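Local coordinates for protein HP0420 homologue (Helicobacter felis, PDB 3LW3) that is of unknown function but adopts a hotdog fold, the architecture of many acyl-CoA thioesterases and dehydratases, and so may act on acyl thioesters, at residues P89-I92 and K93-I96; E120-V123 and F124-D127. All coordinates share one frame; numbering follows the deposited sequence.

Contact 1: P89-I92 and K93-I96; sequences PIEI and KQEI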
loop_
_atom_site.group_PDB
_atom_site.type_symbol
_atom_site.label_atom_id
_atom_site.label_comp_id
_atom_site.label_asym_id
_atom_site.label_seq_id
_atom_site.Cartn_x
_atom_site.Cartn_y
_atom_site.Cartn_z
ATOM N N PRO B 89 8.209 1.490 -13.269
ATOM C CA PRO B 89 7.388 2.661 -12.947
ATOM C C PRO B 89 6.133 2.665 -13.805
ATOM O O PRO B 89 6.189 2.343 -14.975
ATOM C CB PRO B 89 8.286 3.853 -13.320
ATOM C CG PRO B 89 9.177 3.333 -14.368
ATOM C CD PRO B 89 9.471 1.890 -13.929
ATOM N N ILE B 90 5.020 3.035 -13.226
ATOM C CA ILE B 90 3.743 3.031 -13.924
ATOM C C ILE B 90 3.318 4.494 -14.158
ATOM O O ILE B 90 3.531 5.364 -13.270
ATOM C CB ILE B 90 2.685 2.242 -13.052
ATOM C CG1 ILE B 90 3.153 0.828 -12.744
ATOM C CG2 ILE B 90 1.361 2.174 -13.724
ATOM C CD1 ILE B 90 3.614 0.055 -13.912
ATOM N N GLU B 91 2.732 4.759 -15.319
ATOM C CA GLU B 91 2.184 6.076 -15.678
ATOM C C GLU B 91 0.680 6.027 -15.671
ATOM O O GLU B 91 0.079 4.937 -15.782
ATOM C CB GLU B 91 2.635 6.474 -17.102
ATOM C CG GLU B 91 4.120 6.627 -17.269
ATOM C CD GLU B 91 4.484 6.797 -18.747
ATOM O OE1 GLU B 91 4.985 5.827 -19.358
ATOM O OE2 GLU B 91 4.230 7.896 -19.282
ATOM N N ILE B 92 0.038 7.207 -15.621
ATOM C CA ILE B 92 -1.409 7.252 -15.794
ATOM C C ILE B 92 -1.774 6.643 -17.133
ATOM O O ILE B 92 -0.953 6.565 -18.038
ATOM C CB ILE B 92 -1.959 8.691 -15.677
ATOM C CG1 ILE B 92 -1.237 9.589 -16.663
ATOM C CG2 ILE B 92 -1.876 9.199 -14.209
ATOM C CD1 ILE B 92 -1.881 10.978 -16.773
ATOM N N LYS B 93 -3.005 6.160 -17.222
ATOM C CA LYS B 93 -3.528 5.509 -18.436
ATOM C C LYS B 93 -3.123 4.060 -18.561
ATOM O O LYS B 93 -3.782 3.325 -19.295
ATOM C CB LYS B 93 -3.192 6.262 -19.741
ATOM C CG LYS B 93 -3.803 7.661 -19.843
ATOM C CD LYS B 93 -3.556 8.226 -21.246
ATOM C CE LYS B 93 -3.785 9.740 -21.332
ATOM N NZ LYS B 93 -3.625 10.318 -22.741
ATOM N N GLN B 94 -2.087 3.613 -17.842
ATOM C CA GLN B 94 -1.777 2.185 -17.893
ATOM C C GLN B 94 -2.762 1.383 -17.049
ATOM O O GLN B 94 -2.861 1.624 -15.861
ATOM C CB GLN B 94 -0.341 1.922 -17.416
ATOM C CG GLN B 94 0.760 2.470 -18.319
ATOM C CD GLN B 94 2.132 1.975 -17.871
ATOM O OE1 GLN B 94 2.936 2.746 -17.308
ATOM N NE2 GLN B 94 2.413 0.671 -18.104
ATOM N N GLU B 95 -3.414 0.384 -17.637
ATOM C CA GLU B 95 -4.250 -0.560 -16.873
ATOM C C GLU B 95 -3.398 -1.657 -16.254
ATOM O O GLU B 95 -2.801 -2.458 -16.980
ATOM C CB GLU B 95 -5.244 -1.260 -17.796
ATOM C CG GLU B 95 -6.300 -0.349 -18.284
ATOM C CD GLU B 95 -7.409 -1.108 -18.993
ATOM O OE1 GLU B 95 -7.294 -2.366 -19.197
ATOM O OE2 GLU B 95 -8.399 -0.424 -19.312
ATOM N N ILE B 96 -3.348 -1.707 -14.932
ATOM C CA ILE B 96 -2.592 -2.800 -14.235
ATOM C C ILE B 96 -3.536 -3.806 -13.553
ATOM O O ILE B 96 -4.293 -3.400 -12.648
ATOM C CB ILE B 96 -1.676 -2.213 -13.150
ATOM C CG1 ILE B 96 -0.893 -1.022 -13.698
ATOM C CG2 ILE B 96 -0.715 -3.258 -12.638
ATOM C CD1 ILE B 96 -0.028 -1.405 -14.940
#
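A type II beta turn running from E91 to Q94 brings these two residues together in the loop between strand 77-86 and strand 96-105. The turn is closed by Q94 N donating to E91 O at 3.3 Å. K93 occupies the third position with a positive phi of 82°, as the type II geometry requires. The Q94 side chain then doubles the link. Its CG lies anti to its own carbonyl carbon (chi1 -67°) and the chain beyond is extended, so the amide is carried back over the turn until OE1 accepts from E91 N at 2.8 Å; that bond is nearly straight, 167° at the hydrogen. OE1 also lies 3.5 Å from I90 CA. In this hotdog fold the loop feeds into strand 96-105 of the antiparallel sheet, and its hydrophobic contact is made where that strand begins: I90 and I96 reach toward each other tip to tip, I90 CG2 meeting I96 CG1 at 3.9 Å and I90 CD1 meeting I96 CD1 at 4.1 Å. F118 of strand 109-118 packs against both Q94 and I96, while I92 leans on L49.

Contact 2: E120-V123 and F124-D127; sequences EIKV and FEGD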
loop_
_atom_site.group_PDB
_atom_site.type_symbol
_atom_site.label_atom_id
_atom_site.label_comp_id
_atom_site.label_asym_id
_atom_site.label_seq_id
_atom_site.Cartn_x
_atom_site.Cartn_y
_atom_site.Cartn_z
ATOM N N GLU B 120 -0.391 -8.132 -19.954
ATOM C CA GLU B 120 0.064 -9.487 -19.689
ATOM C C GLU B 120 1.586 -9.594 -19.425
ATOM O O GLU B 120 2.155 -10.674 -19.531
ATOM C CB GLU B 120 -0.409 -10.427 -20.814
ATOM C CG GLU B 120 -1.933 -10.344 -20.952
ATOM C CD GLU B 120 -2.567 -11.231 -22.032
ATOM O OE1 GLU B 120 -3.469 -10.726 -22.755
ATOM O OE2 GLU B 120 -2.196 -12.416 -22.143
ATOM N N ILE B 121 2.227 -8.475 -19.079
ATOM C CA ILE B 121 3.641 -8.453 -18.712
ATOM C C ILE B 121 3.751 -8.144 -17.235
ATOM O O ILE B 121 3.152 -7.185 -16.781
ATOM C CB ILE B 121 4.386 -7.387 -19.501
ATOM C CG1 ILE B 121 4.181 -7.619 -21.011
ATOM C CG2 ILE B 121 5.850 -7.376 -19.085
ATOM C CD1 ILE B 121 4.273 -6.361 -21.862
ATOM N N LYS B 122 4.479 -8.957 -16.479
ATOM C CA LYS B 122 4.538 -8.775 -15.029
ATOM C C LYS B 122 5.283 -7.480 -14.715
ATOM O O LYS B 122 6.421 -7.294 -15.186
ATOM C CB LYS B 122 5.255 -9.936 -14.343
ATOM C CG LYS B 122 5.113 -9.879 -12.821
ATOM C CD LYS B 122 5.394 -11.233 -12.192
ATOM C CE LYS B 122 6.734 -11.712 -12.589
ATOM N NZ LYS B 122 7.159 -12.843 -11.653
ATOM N N VAL B 123 4.661 -6.590 -13.943
ATOM C CA VAL B 123 5.315 -5.333 -13.526
ATOM C C VAL B 123 5.324 -5.157 -11.988
ATOM O O VAL B 123 5.875 -4.184 -11.453
ATOM C CB VAL B 123 4.652 -4.097 -14.146
ATOM C CG1 VAL B 123 4.817 -4.119 -15.681
ATOM C CG2 VAL B 123 3.147 -4.074 -13.751
ATOM N N PHE B 124 4.738 -6.136 -11.285
ATOM C CA PHE B 124 4.691 -6.130 -9.818
ATOM C C PHE B 124 4.628 -7.569 -9.335
ATOM O O PHE B 124 3.943 -8.415 -9.925
ATOM C CB PHE B 124 3.436 -5.375 -9.346
ATOM C CG PHE B 124 3.228 -5.412 -7.859
ATOM C CD1 PHE B 124 3.797 -4.420 -7.042
ATOM C CD2 PHE B 124 2.513 -6.451 -7.265
ATOM C CE1 PHE B 124 3.644 -4.459 -5.666
ATOM C CE2 PHE B 124 2.350 -6.488 -5.882
ATOM C CZ PHE B 124 2.891 -5.482 -5.092
ATOM N N GLU B 125 5.312 -7.844 -8.234
ATOM C CA GLU B 125 5.104 -9.157 -7.582
ATOM C C GLU B 125 5.267 -9.013 -6.063
ATOM O O GLU B 125 6.129 -8.236 -5.601
ATOM C CB GLU B 125 6.039 -10.211 -8.185
ATOM C CG GLU B 125 7.489 -10.005 -7.827
ATOM C CD GLU B 125 8.516 -10.751 -8.735
ATOM O OE1 GLU B 125 8.144 -11.694 -9.483
ATOM O OE2 GLU B 125 9.707 -10.376 -8.669
ATOM N N GLY B 126 4.420 -9.688 -5.287
ATOM C CA GLY B 126 4.544 -9.606 -3.852
ATOM C C GLY B 126 3.908 -10.737 -3.101
ATOM O O GLY B 126 3.004 -11.360 -3.639
ATOM N N ASP B 127 4.378 -10.980 -1.880
ATOM C CA ASP B 127 3.719 -11.890 -0.929
ATOM C C ASP B 127 3.199 -11.096 0.273
ATOM O O ASP B 127 3.935 -10.268 0.838
ATOM C CB ASP B 127 4.676 -12.998 -0.475
ATOM C CG ASP B 127 5.033 -13.930 -1.615
ATOM O OD1 ASP B 127 4.106 -14.445 -2.251
ATOM O OD2 ASP B 127 6.228 -14.111 -1.945
#
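K122 and E125 meet across a classic beta bulge near the start of strand 121-132, the second strand of the hairpin it forms with strand 109-118 in the hotdog sheet. V123 and F124 both face G116 on the neighbouring strand, and V123, with psi near -1°, breaks the extended course of the chain. The short runs 121-123 and 124-127 differ in direction by 61°.

The two charged side chains slant across one another. K122 leaves the backbone with CG anti to its N (chi1 -170°), which sets K122 CG beside the carbonyl oxygen of F124, 3.4 Å from F124 O. Its chain then bends at chi3, and the ammonium group reaches the glutamate. E125 puts CG between its backbone N and carbonyl carbon, with the rest of the chain extended, and offers OE1 to the lysine. CE of K122 runs close beside the same oxygen, so OE1 of E125 is touched by the lysine's last carbon as well as by its nitrogen. L87 packs on both of these side chains, and E115 touches K122.

F124 heads elsewhere: its side chain packs on I60 and A64 of helix 57-72, and its ring meets that of F98 edge-to-face, packing the sheet onto the helix. Between K122 and E125 the salt bridge is short, NZ to OE1 2.6 Å, with the nitrogen approaching nearly along the C-O bond of the carboxylate.

Contact 1 shapes the loop leading into strand 96-105, whereas contact 2 lies within strand 121-132, two places away across the sheet with strand 109-118 between them. F118 of that middle strand serves both, packing on Q94 and I96 in one and on V123 in the other. Their centres are 13 Å apart, yet they touch directly: I96 CG2 and V123 CG2 are 4.1 Å apart, and I90 CD1 packs on the same V123 methyl. Each is partly buried. Contact 1 joins a neutral amide to the backbone beside buried isoleucines; contact 2 pairs opposite charges on an exposed lysine and a partly exposed glutamate, while its buried F124 packs against helix 57-72.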